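Local coordinates for protein apicoplast TIC22, putative (Plasmodium falciparum 3D7, PDB 4E6Z) that acts as an essential chaperone required for protein import into the apicoplast, the relict plastid of the malaria parasite, at residues Leu179-Phe184 and Ile238-Met243; Tyr192-Ala197 and Val244-Thr249; Glu198-Gln203 and Glu217-Ala222. One frame throughout, in Å; residues are numbered along the deposited sequence.

Contact 1: residues Leu179-Phe184 and Ile238-Met243; sequences LYYLSF and IKVLNM
Tyr181 lays one face of its ring over the CG2 methyl of Ile238. This is a CH-pi contact: Ile238 CG2 sits 3.8 Å from the centroid of the Tyr181 ring and 20° off the ring normal. The methyl lies nearer the CE1 and CZ rim than the middle. The other branch of the isoleucine reaches the end of the tyrosine, where Ile238 CD1 is 3.5 Å from Tyr181 OH. The opposite face of the Tyr181 ring is taken by Tyr180, whose CD1 lies over the ring centre, so the ring is sandwiched.

Tyr181 CG is anti to its own carbonyl carbon (chi1 -59°), which swings the ring along the strand toward Ile238. The start of the side chain meets Val240, the next residue of the strand to point this way, with Tyr181 CB 3.6 Å from Val240 CG2. Leu182 adds a looser touch from its CD1 to Val240 CB at 4.0 Å.

Leu179 to Leu182 form a type I beta turn where helix 172-179 gives way to a loop. It is closed by a hydrogen bond from Leu182 N to Leu179 O of 3.1 Å. The turn packs against strand 238-242, an outermost strand of its four-stranded sheet. A water joins the backbones, donating to Tyr181 O at 3.2 Å and accepting from Val240 N. Leu216 and Lys220 of helix 216-227 also touch Tyr181.

Across this contact the direct touch is ring and methyl packing. The polar link runs through water, which serves a strand N-H on the side facing the turn.

Contact 2: residues Tyr192-Ala197 and Val244-Thr249; sequences YPVFYA and VDLIFT
Tyr192 to Ala197 run as an extended chain, a strand from Pro193 onward. Val244 to Thr249 begin in a short, weakly bonded helix and leave it as a loop. The backbones come closest at the start of each segment, where the CA atoms of Tyr192 and Val244 are 6.7 Å apart. Within the helical turn, Ile247 N bonds to Val244 O at 3.0 Å, while the bond from Phe248 N to Asp245 O is weak.

Two separate pairs of side chains bridge the segments. At the first, the CG2 methyl of Val244 approaches the Tyr192 ring obliquely. Val244 CG2 is 3.5 Å from Tyr192 CD2 and 3.8 Å from Tyr192 CE2, so the CD2 and CE2 atoms do the touching. Val244 holds that methyl anti to its own carbonyl carbon and beside its N.

The second pair is Val194 and Leu246, both buried. They pass each other in opposite directions and meet through one methyl each, Val194 CG2 to Leu246 CD1 at 3.7 Å. With chi1 of -76°, Val194 places CG2 between its backbone N and carbonyl carbon, and this is the methyl that meets the leucine.

The helix follows directly on strand 238-242, which pairs antiparallel with strand 193-203. After the strand ends, the short helix leads the chain away from the sheet, and Leu246 reaches back to Val194. Leu212 of strand 208-213 touches both Val194 and Leu246.

The two pairs are apolar, methyl on ring and methyl on methyl. The polar links lie where strand 238-242 passes into the helix: a backbone hydrogen bond of Met243 with Tyr192, and weak bonds of Asn242 OD1, the N-cap, to Tyr192 N and Val244 N.

Contact 3: residues Glu198-Gln203 and Glu217-Ala222; sequences ENLYIQ and EDLKEA
Leu200 pushes its CD2 methyl against helix 216-227. The tight part of the contact is Leu200 CD2 to Leu219 CD1, at 3.8 Å. The two leucines slide past each other in opposite directions and meet through Leu200 CD2 and Leu219 CD1. In Leu200, CG stands anti to the backbone N (chi1 -176°), which extends the side chain toward the helix. Leu219 has the same kind of first torsion (chi1 171°), and it brings CD1 near although its CB does not point straight at Leu200. Ala222 comes three residues later, a little under one turn of the helix. Its methyl points toward the Leu200 segment.

The fold here is a helix laid across one face of a mixed sheet, with strands 193-203 and 208-213 as an antiparallel pair beneath it. Leu200 falls at the break in strand 193-203, before the strand resumes at Ile202. Leu219 reaches further over that face, onto Phe195, Ala197, Phe213 and Ile238.

The touch on Ala222 is looser, with Leu200 CD2 4.1 Å from Ala222 CB. The other branch, Leu200 CD1, comes only as near as Ala222 O, at the same 4.1 Å. Asn199, Tyr201, Lys220 and Glu221 are exposed to solvent. Glu198 instead turns to a salt bridge with Lys239, and Asp218 OD2 accepts a hydrogen bond from Thr261 N.

In the fold
The three contacts gather round one mixed sheet, with strands in the order 238-242, 193-203, 208-213, 255-258. Centres of contacts 1 and 2 are about 11 Å apart, 2 and 3 about 15 Å, and 1 and 3 about 16 Å. Contacts 2 and 3 share strand 193-203. Contact 1 uses its neighbour, strand 238-242, which runs straight on into the helix of contact 2. Along the chain the segments of contacts 1 and 2 alternate, and contact 3 falls within the span of both. Helix 216-227 of contact 3 touches both strands, linking all three. Sheet, turn and two helices thus form one connected unit within the Tic22-like family region.

Contact 1: residues Leu179-Phe184 and Ile238-Met243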
loop_
_atom_site.group_PDB
_atom_site.type_symbol
_atom_site.label_atom_id
_atom_site.label_comp_id
_atom_site.label_asym_id
_atom_site.label_seq_id
_atom_site.Cartn_x
_atom_site.Cartn_y
_atom_site.Cartn_z
ATOM N N LEU A 179 -5.505 10.581 9.598
ATOM C CA LEU A 179 -5.948 11.957 9.807
ATOM C C LEU A 179 -5.874 12.353 11.272
ATOM O O LEU A 179 -5.516 13.483 11.599
ATOM C CB LEU A 179 -7.371 12.154 9.291
ATOM C CG LEU A 179 -7.488 12.290 7.777
ATOM C CD1 LEU A 179 -8.922 12.586 7.386
ATOM C CD2 LEU A 179 -6.557 13.387 7.291
ATOM N N TYR A 180 -6.216 11.414 12.146
ATOM C CA TYR A 180 -6.172 11.633 13.584
ATOM C C TYR A 180 -4.816 12.184 14.015
ATOM O O TYR A 180 -4.737 13.098 14.832
ATOM C CB TYR A 180 -6.470 10.317 14.311
ATOM C CG TYR A 180 -6.462 10.405 15.820
ATOM C CD1 TYR A 180 -5.356 9.999 16.553
ATOM C CD2 TYR A 180 -7.565 10.888 16.515
ATOM C CE1 TYR A 180 -5.347 10.071 17.932
ATOM C CE2 TYR A 180 -7.565 10.964 17.894
ATOM C CZ TYR A 180 -6.452 10.555 18.597
ATOM O OH TYR A 180 -6.439 10.627 19.971
ATOM N N TYR A 181 -3.752 11.633 13.439
ATOM C CA TYR A 181 -2.391 11.948 13.859
ATOM C C TYR A 181 -1.779 13.151 13.146
ATOM O O TYR A 181 -0.644 13.534 13.423
ATOM C CB TYR A 181 -1.501 10.713 13.700
ATOM C CG TYR A 181 -1.995 9.544 14.518
ATOM C CD1 TYR A 181 -1.693 9.442 15.875
ATOM C CD2 TYR A 181 -2.778 8.555 13.942
ATOM C CE1 TYR A 181 -2.152 8.376 16.629
ATOM C CE2 TYR A 181 -3.244 7.488 14.684
ATOM C CZ TYR A 181 -2.932 7.401 16.026
ATOM O OH TYR A 181 -3.399 6.333 16.757
ATOM N N LEU A 182 -2.533 13.751 12.235
ATOM C CA LEU A 182 -2.076 14.954 11.553
ATOM C C LEU A 182 -2.776 16.191 12.109
ATOM O O LEU A 182 -3.946 16.135 12.493
ATOM C CB LEU A 182 -2.324 14.847 10.047
ATOM C CG LEU A 182 -1.374 14.015 9.179
ATOM C CD1 LEU A 182 -0.345 13.274 10.014
ATOM C CD2 LEU A 182 -2.164 13.045 8.310
ATOM N N SER A 183 -2.058 17.308 12.154
ATOM C CA SER A 183 -2.666 18.572 12.545
ATOM C C SER A 183 -3.448 19.128 11.362
ATOM O O SER A 183 -3.327 18.626 10.245
ATOM C CB SER A 183 -1.608 19.571 13.019
ATOM O OG SER A 183 -0.699 19.888 11.982
ATOM N N PHE A 184 -4.251 20.158 11.605
ATOM C CA PHE A 184 -5.129 20.692 10.570
ATOM C C PHE A 184 -4.403 20.942 9.249
ATOM O O PHE A 184 -4.869 20.525 8.189
ATOM C CB PHE A 184 -5.818 21.974 11.044
ATOM C CG PHE A 184 -6.757 22.565 10.032
ATOM C CD1 PHE A 184 -6.315 23.515 9.126
ATOM C CD2 PHE A 184 -8.082 22.163 9.979
ATOM C CE1 PHE A 184 -7.175 24.055 8.191
ATOM C CE2 PHE A 184 -8.949 22.702 9.047
ATOM C CZ PHE A 184 -8.494 23.650 8.151
ATOM N N ILE A 238 2.441 7.246 18.575
ATOM C CA ILE A 238 2.177 6.826 17.205
ATOM C C ILE A 238 2.348 8.004 16.251
ATOM O O ILE A 238 1.775 9.073 16.459
ATOM C CB ILE A 238 0.763 6.236 17.066
ATOM C CG1 ILE A 238 0.654 4.941 17.878
ATOM C CG2 ILE A 238 0.411 6.001 15.594
ATOM C CD1 ILE A 238 -0.735 4.342 17.888
ATOM N N LYS A 239 3.154 7.809 15.213
ATOM C CA LYS A 239 3.399 8.861 14.236
ATOM C C LYS A 239 3.148 8.382 12.807
ATOM O O LYS A 239 3.250 7.193 12.511
ATOM C CB LYS A 239 4.818 9.408 14.384
ATOM C CG LYS A 239 5.071 10.052 15.736
ATOM C CD LYS A 239 6.445 10.689 15.816
ATOM C CE LYS A 239 6.614 11.432 17.135
ATOM N NZ LYS A 239 7.960 12.058 17.274
ATOM N N VAL A 240 2.814 9.323 11.930
ATOM C CA VAL A 240 2.516 9.003 10.540
ATOM C C VAL A 240 3.615 9.524 9.625
ATOM O O VAL A 240 4.118 10.632 9.809
ATOM C CB VAL A 240 1.157 9.595 10.106
ATOM C CG1 VAL A 240 0.909 9.359 8.618
ATOM C CG2 VAL A 240 0.036 8.995 10.930
ATOM N N LEU A 241 3.990 8.717 8.641
ATOM C CA LEU A 241 4.986 9.129 7.665
ATOM C C LEU A 241 4.460 8.951 6.246
ATOM O O LEU A 241 3.502 8.212 6.012
ATOM C CB LEU A 241 6.284 8.342 7.854
ATOM C CG LEU A 241 7.036 8.588 9.165
ATOM C CD1 LEU A 241 8.170 7.596 9.326
ATOM C CD2 LEU A 241 7.557 10.016 9.226
ATOM N N ASN A 242 5.093 9.635 5.302
ATOM C CA ASN A 242 4.732 9.513 3.898
ATOM C C ASN A 242 5.621 8.479 3.218
ATOM O O ASN A 242 6.814 8.715 3.021
ATOM C CB ASN A 242 4.855 10.867 3.202
ATOM C CG ASN A 242 4.576 10.786 1.712
ATOM O OD1 ASN A 242 3.870 9.891 1.245
ATOM N ND2 ASN A 242 5.130 11.729 0.956
HETATM N N MSE A 243 5.042 7.329 2.877
HETATM C CA MSE A 243 5.805 6.218 2.307
HETATM C C MSE A 243 6.734 6.673 1.189
HETATM O O MSE A 243 7.851 6.175 1.060
HETATM C CB MSE A 243 4.876 5.124 1.780
HETATM C CG MSE A 243 5.626 3.954 1.169
HETATM SE SE MSE A 243 4.626 3.049 -0.240
HETATM C CE MSE A 243 4.318 4.572 -1.420
HETATM O O HOH W 1 2.198 12.252 12.923
#

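Contact 2: residues Tyr192-Ala197 and Val244-Thr249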
loop_
_atom_site.group_PDB
_atom_site.type_symbol
_atom_site.label_atom_id
_atom_site.label_comp_id
_atom_site.label_asym_id
_atom_site.label_seq_id
_atom_site.Cartn_x
_atom_site.Cartn_y
_atom_site.Cartn_z
ATOM N N TYR A 192 0.684 8.991 1.203
ATOM C CA TYR A 192 0.732 7.539 1.313
ATOM C C TYR A 192 1.167 7.141 2.713
ATOM O O TYR A 192 2.341 6.858 2.955
ATOM C CB TYR A 192 1.679 6.954 0.270
ATOM C CG TYR A 192 1.300 7.301 -1.151
ATOM C CD1 TYR A 192 0.403 6.517 -1.861
ATOM C CD2 TYR A 192 1.838 8.415 -1.779
ATOM C CE1 TYR A 192 0.052 6.833 -3.164
ATOM C CE2 TYR A 192 1.496 8.737 -3.081
ATOM C CZ TYR A 192 0.602 7.942 -3.769
ATOM O OH TYR A 192 0.258 8.261 -5.061
ATOM N N PRO A 193 0.208 7.118 3.643
ATOM C CA PRO A 193 0.475 6.912 5.069
ATOM C C PRO A 193 1.089 5.551 5.416
ATOM O O PRO A 193 0.693 4.509 4.891
ATOM C CB PRO A 193 -0.915 7.045 5.706
ATOM C CG PRO A 193 -1.875 6.749 4.594
ATOM C CD PRO A 193 -1.227 7.303 3.367
ATOM N N VAL A 194 2.080 5.589 6.298
ATOM C CA VAL A 194 2.530 4.407 7.017
ATOM C C VAL A 194 2.683 4.824 8.475
ATOM O O VAL A 194 2.953 5.990 8.761
ATOM C CB VAL A 194 3.852 3.833 6.456
ATOM C CG1 VAL A 194 3.593 3.084 5.149
ATOM C CG2 VAL A 194 4.866 4.939 6.243
ATOM N N PHE A 195 2.489 3.881 9.390
ATOM C CA PHE A 195 2.477 4.185 10.816
ATOM C C PHE A 195 3.670 3.570 11.543
ATOM O O PHE A 195 4.126 2.481 11.196
ATOM C CB PHE A 195 1.178 3.675 11.448
ATOM C CG PHE A 195 -0.066 4.161 10.757
ATOM C CD1 PHE A 195 -0.713 5.309 11.190
ATOM C CD2 PHE A 195 -0.589 3.470 9.676
ATOM C CE1 PHE A 195 -1.855 5.759 10.551
ATOM C CE2 PHE A 195 -1.735 3.912 9.038
ATOM C CZ PHE A 195 -2.370 5.057 9.477
ATOM N N TYR A 196 4.174 4.268 12.557
ATOM C CA TYR A 196 5.222 3.705 13.405
ATOM C C TYR A 196 5.144 4.228 14.836
ATOM O O TYR A 196 4.505 5.247 15.103
ATOM C CB TYR A 196 6.612 3.958 12.810
ATOM C CG TYR A 196 7.177 5.330 13.091
ATOM C CD1 TYR A 196 8.109 5.522 14.102
ATOM C CD2 TYR A 196 6.783 6.431 12.345
ATOM C CE1 TYR A 196 8.632 6.774 14.368
ATOM C CE2 TYR A 196 7.300 7.688 12.602
ATOM C CZ TYR A 196 8.224 7.855 13.614
ATOM O OH TYR A 196 8.739 9.107 13.870
ATOM N N ALA A 197 5.796 3.517 15.752
ATOM C CA ALA A 197 5.823 3.899 17.160
ATOM C C ALA A 197 7.244 4.223 17.608
ATOM O O ALA A 197 8.205 3.565 17.199
ATOM C CB ALA A 197 5.229 2.796 18.020
ATOM N N VAL A 244 6.264 7.616 0.380
ATOM C CA VAL A 244 7.057 8.139 -0.727
ATOM C C VAL A 244 8.364 8.776 -0.257
ATOM O O VAL A 244 9.431 8.491 -0.802
ATOM C CB VAL A 244 6.258 9.157 -1.564
ATOM C CG1 VAL A 244 7.198 10.038 -2.376
ATOM C CG2 VAL A 244 5.266 8.433 -2.466
ATOM N N ASP A 245 8.278 9.635 0.755
ATOM C CA ASP A 245 9.458 10.302 1.298
ATOM C C ASP A 245 10.481 9.295 1.806
ATOM O O ASP A 245 11.680 9.571 1.828
ATOM C CB ASP A 245 9.066 11.248 2.436
ATOM C CG ASP A 245 8.260 12.442 1.957
ATOM O OD1 ASP A 245 7.996 12.541 0.739
ATOM O OD2 ASP A 245 7.889 13.283 2.803
ATOM N N LEU A 246 9.999 8.127 2.214
ATOM C CA LEU A 246 10.867 7.100 2.776
ATOM C C LEU A 246 11.677 6.379 1.706
ATOM O O LEU A 246 12.760 5.865 1.979
ATOM C CB LEU A 246 10.051 6.102 3.596
ATOM C CG LEU A 246 9.435 6.705 4.858
ATOM C CD1 LEU A 246 8.380 5.784 5.443
ATOM C CD2 LEU A 246 10.520 7.021 5.880
ATOM N N ILE A 247 11.149 6.339 0.489
ATOM C CA ILE A 247 11.869 5.732 -0.622
ATOM C C ILE A 247 13.178 6.474 -0.884
ATOM O O ILE A 247 14.188 5.871 -1.251
ATOM C CB ILE A 247 11.026 5.726 -1.913
ATOM C CG1 ILE A 247 10.090 4.518 -1.953
ATOM C CG2 ILE A 247 11.929 5.677 -3.130
ATOM C CD1 ILE A 247 9.185 4.388 -0.760
ATOM N N PHE A 248 13.154 7.787 -0.676
ATOM C CA PHE A 248 14.266 8.646 -1.068
ATOM C C PHE A 248 15.034 9.236 0.111
ATOM O O PHE A 248 15.818 10.169 -0.066
ATOM C CB PHE A 248 13.764 9.777 -1.966
ATOM C CG PHE A 248 12.897 9.311 -3.106
ATOM C CD1 PHE A 248 13.450 9.023 -4.342
ATOM C CD2 PHE A 248 11.529 9.163 -2.938
ATOM C CE1 PHE A 248 12.655 8.597 -5.389
ATOM C CE2 PHE A 248 10.731 8.738 -3.982
ATOM C CZ PHE A 248 11.294 8.454 -5.209
ATOM N N THR A 249 14.813 8.707 1.310
ATOM C CA THR A 249 15.582 9.154 2.463
ATOM C C THR A 249 17.050 8.893 2.182
ATOM O O THR A 249 17.394 7.931 1.494
ATOM C CB THR A 249 15.181 8.419 3.756
ATOM O OG1 THR A 249 15.415 7.014 3.602
ATOM C CG2 THR A 249 13.715 8.655 4.078
#

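Contact 3: residues Glu198-Gln203 and Glu217-Ala222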
loop_
_atom_site.group_PDB
_atom_site.type_symbol
_atom_site.label_atom_id
_atom_site.label_comp_id
_atom_site.label_asym_id
_atom_site.label_seq_id
_atom_site.Cartn_x
_atom_site.Cartn_y
_atom_site.Cartn_z
ATOM N N GLU A 198 7.360 5.237 18.459
ATOM C CA GLU A 198 8.650 5.749 18.922
ATOM C C GLU A 198 9.594 4.691 19.487
ATOM O O GLU A 198 10.753 4.591 19.077
ATOM C CB GLU A 198 8.424 6.827 19.984
ATOM C CG GLU A 198 7.681 8.048 19.481
ATOM C CD GLU A 198 8.570 9.001 18.705
ATOM O OE1 GLU A 198 9.192 8.569 17.710
ATOM O OE2 GLU A 198 8.643 10.186 19.092
ATOM N N ASN A 199 9.101 3.912 20.440
ATOM C CA ASN A 199 9.965 3.010 21.193
ATOM C C ASN A 199 9.818 1.548 20.790
ATOM O O ASN A 199 10.057 0.646 21.592
ATOM C CB ASN A 199 9.703 3.176 22.691
ATOM C CG ASN A 199 10.026 4.575 23.187
ATOM O OD1 ASN A 199 11.189 4.977 23.227
ATOM N ND2 ASN A 199 8.996 5.326 23.563
ATOM N N LEU A 200 9.431 1.325 19.539
ATOM C CA LEU A 200 9.178 -0.020 19.031
ATOM C C LEU A 200 10.216 -0.429 17.987
ATOM O O LEU A 200 10.518 0.332 17.067
ATOM C CB LEU A 200 7.775 -0.102 18.427
ATOM C CG LEU A 200 7.335 -1.483 17.944
ATOM C CD1 LEU A 200 7.263 -2.451 19.115
ATOM C CD2 LEU A 200 5.996 -1.400 17.238
ATOM N N TYR A 201 10.756 -1.634 18.134
ATOM C CA TYR A 201 11.766 -2.139 17.212
ATOM C C TYR A 201 11.463 -3.568 16.767
ATOM O O TYR A 201 10.611 -4.247 17.343
ATOM C CB TYR A 201 13.154 -2.095 17.858
ATOM C CG TYR A 201 13.599 -0.715 18.286
ATOM C CD1 TYR A 201 14.384 0.072 17.454
ATOM C CD2 TYR A 201 13.238 -0.201 19.526
ATOM C CE1 TYR A 201 14.794 1.333 17.843
ATOM C CE2 TYR A 201 13.640 1.059 19.921
ATOM C CZ TYR A 201 14.418 1.822 19.077
ATOM O OH TYR A 201 14.823 3.078 19.467
ATOM N N ILE A 202 12.164 -4.009 15.728
ATOM C CA ILE A 202 12.173 -5.410 15.326
ATOM C C ILE A 202 13.571 -5.773 14.844
ATOM O O ILE A 202 14.313 -4.913 14.370
ATOM C CB ILE A 202 11.161 -5.712 14.205
ATOM C CG1 ILE A 202 11.380 -4.776 13.013
ATOM C CG2 ILE A 202 9.737 -5.606 14.726
ATOM C CD1 ILE A 202 10.644 -5.203 11.760
ATOM N N GLN A 203 13.936 -7.045 14.967
ATOM C CA GLN A 203 15.261 -7.478 14.549
ATOM C C GLN A 203 15.280 -7.997 13.110
ATOM O O GLN A 203 14.731 -9.057 12.810
ATOM C CB GLN A 203 15.837 -8.516 15.523
ATOM C CG GLN A 203 14.959 -9.738 15.756
ATOM C CD GLN A 203 15.528 -10.675 16.810
ATOM O OE1 GLN A 203 16.309 -10.263 17.671
ATOM N NE2 GLN A 203 15.135 -11.943 16.748
ATOM N N GLU A 217 -3.829 -0.861 12.697
ATOM C CA GLU A 217 -4.222 -1.948 13.587
ATOM C C GLU A 217 -3.111 -2.983 13.786
ATOM O O GLU A 217 -3.041 -3.631 14.833
ATOM C CB GLU A 217 -5.522 -2.608 13.110
ATOM C CG GLU A 217 -5.778 -2.504 11.606
ATOM C CD GLU A 217 -6.410 -1.180 11.192
ATOM O OE1 GLU A 217 -7.622 -0.986 11.430
ATOM O OE2 GLU A 217 -5.693 -0.336 10.615
ATOM N N ASP A 218 -2.241 -3.131 12.790
ATOM C CA ASP A 218 -1.070 -3.998 12.930
ATOM C C ASP A 218 -0.071 -3.384 13.911
ATOM O O ASP A 218 0.520 -4.086 14.730
ATOM C CB ASP A 218 -0.395 -4.236 11.577
ATOM C CG ASP A 218 -1.217 -5.133 10.655
ATOM O OD1 ASP A 218 -2.109 -5.860 11.147
ATOM O OD2 ASP A 218 -0.958 -5.117 9.434
ATOM N N LEU A 219 0.116 -2.071 13.812
ATOM C CA LEU A 219 1.000 -1.343 14.709
ATOM C C LEU A 219 0.523 -1.461 16.150
ATOM O O LEU A 219 1.280 -1.867 17.032
ATOM C CB LEU A 219 1.091 0.132 14.304
ATOM C CG LEU A 219 1.824 1.048 15.292
ATOM C CD1 LEU A 219 3.245 0.570 15.520
ATOM C CD2 LEU A 219 1.815 2.495 14.815
ATOM N N LYS A 220 -0.737 -1.106 16.384
ATOM C CA LYS A 220 -1.325 -1.194 17.715
ATOM C C LYS A 220 -1.243 -2.612 18.264
ATOM O O LYS A 220 -1.150 -2.818 19.474
ATOM C CB LYS A 220 -2.779 -0.715 17.700
ATOM C CG LYS A 220 -2.925 0.796 17.592
ATOM C CD LYS A 220 -4.381 1.229 17.585
ATOM C CE LYS A 220 -4.496 2.748 17.526
ATOM N NZ LYS A 220 -5.901 3.218 17.336
ATOM N N GLU A 221 -1.274 -3.589 17.368
ATOM C CA GLU A 221 -1.198 -4.982 17.771
ATOM C C GLU A 221 0.217 -5.326 18.221
ATOM O O GLU A 221 0.407 -6.091 19.166
ATOM C CB GLU A 221 -1.633 -5.892 16.624
ATOM C CG GLU A 221 -2.194 -7.224 17.076
ATOM C CD GLU A 221 -3.321 -7.708 16.183
ATOM O OE1 GLU A 221 -4.215 -8.419 16.690
ATOM O OE2 GLU A 221 -3.320 -7.368 14.980
ATOM N N ALA A 222 1.205 -4.748 17.543
ATOM C CA ALA A 222 2.607 -4.988 17.871
ATOM C C ALA A 222 3.002 -4.263 19.161
ATOM O O ALA A 222 3.890 -4.704 19.892
ATOM C CB ALA A 222 3.504 -4.563 16.715
#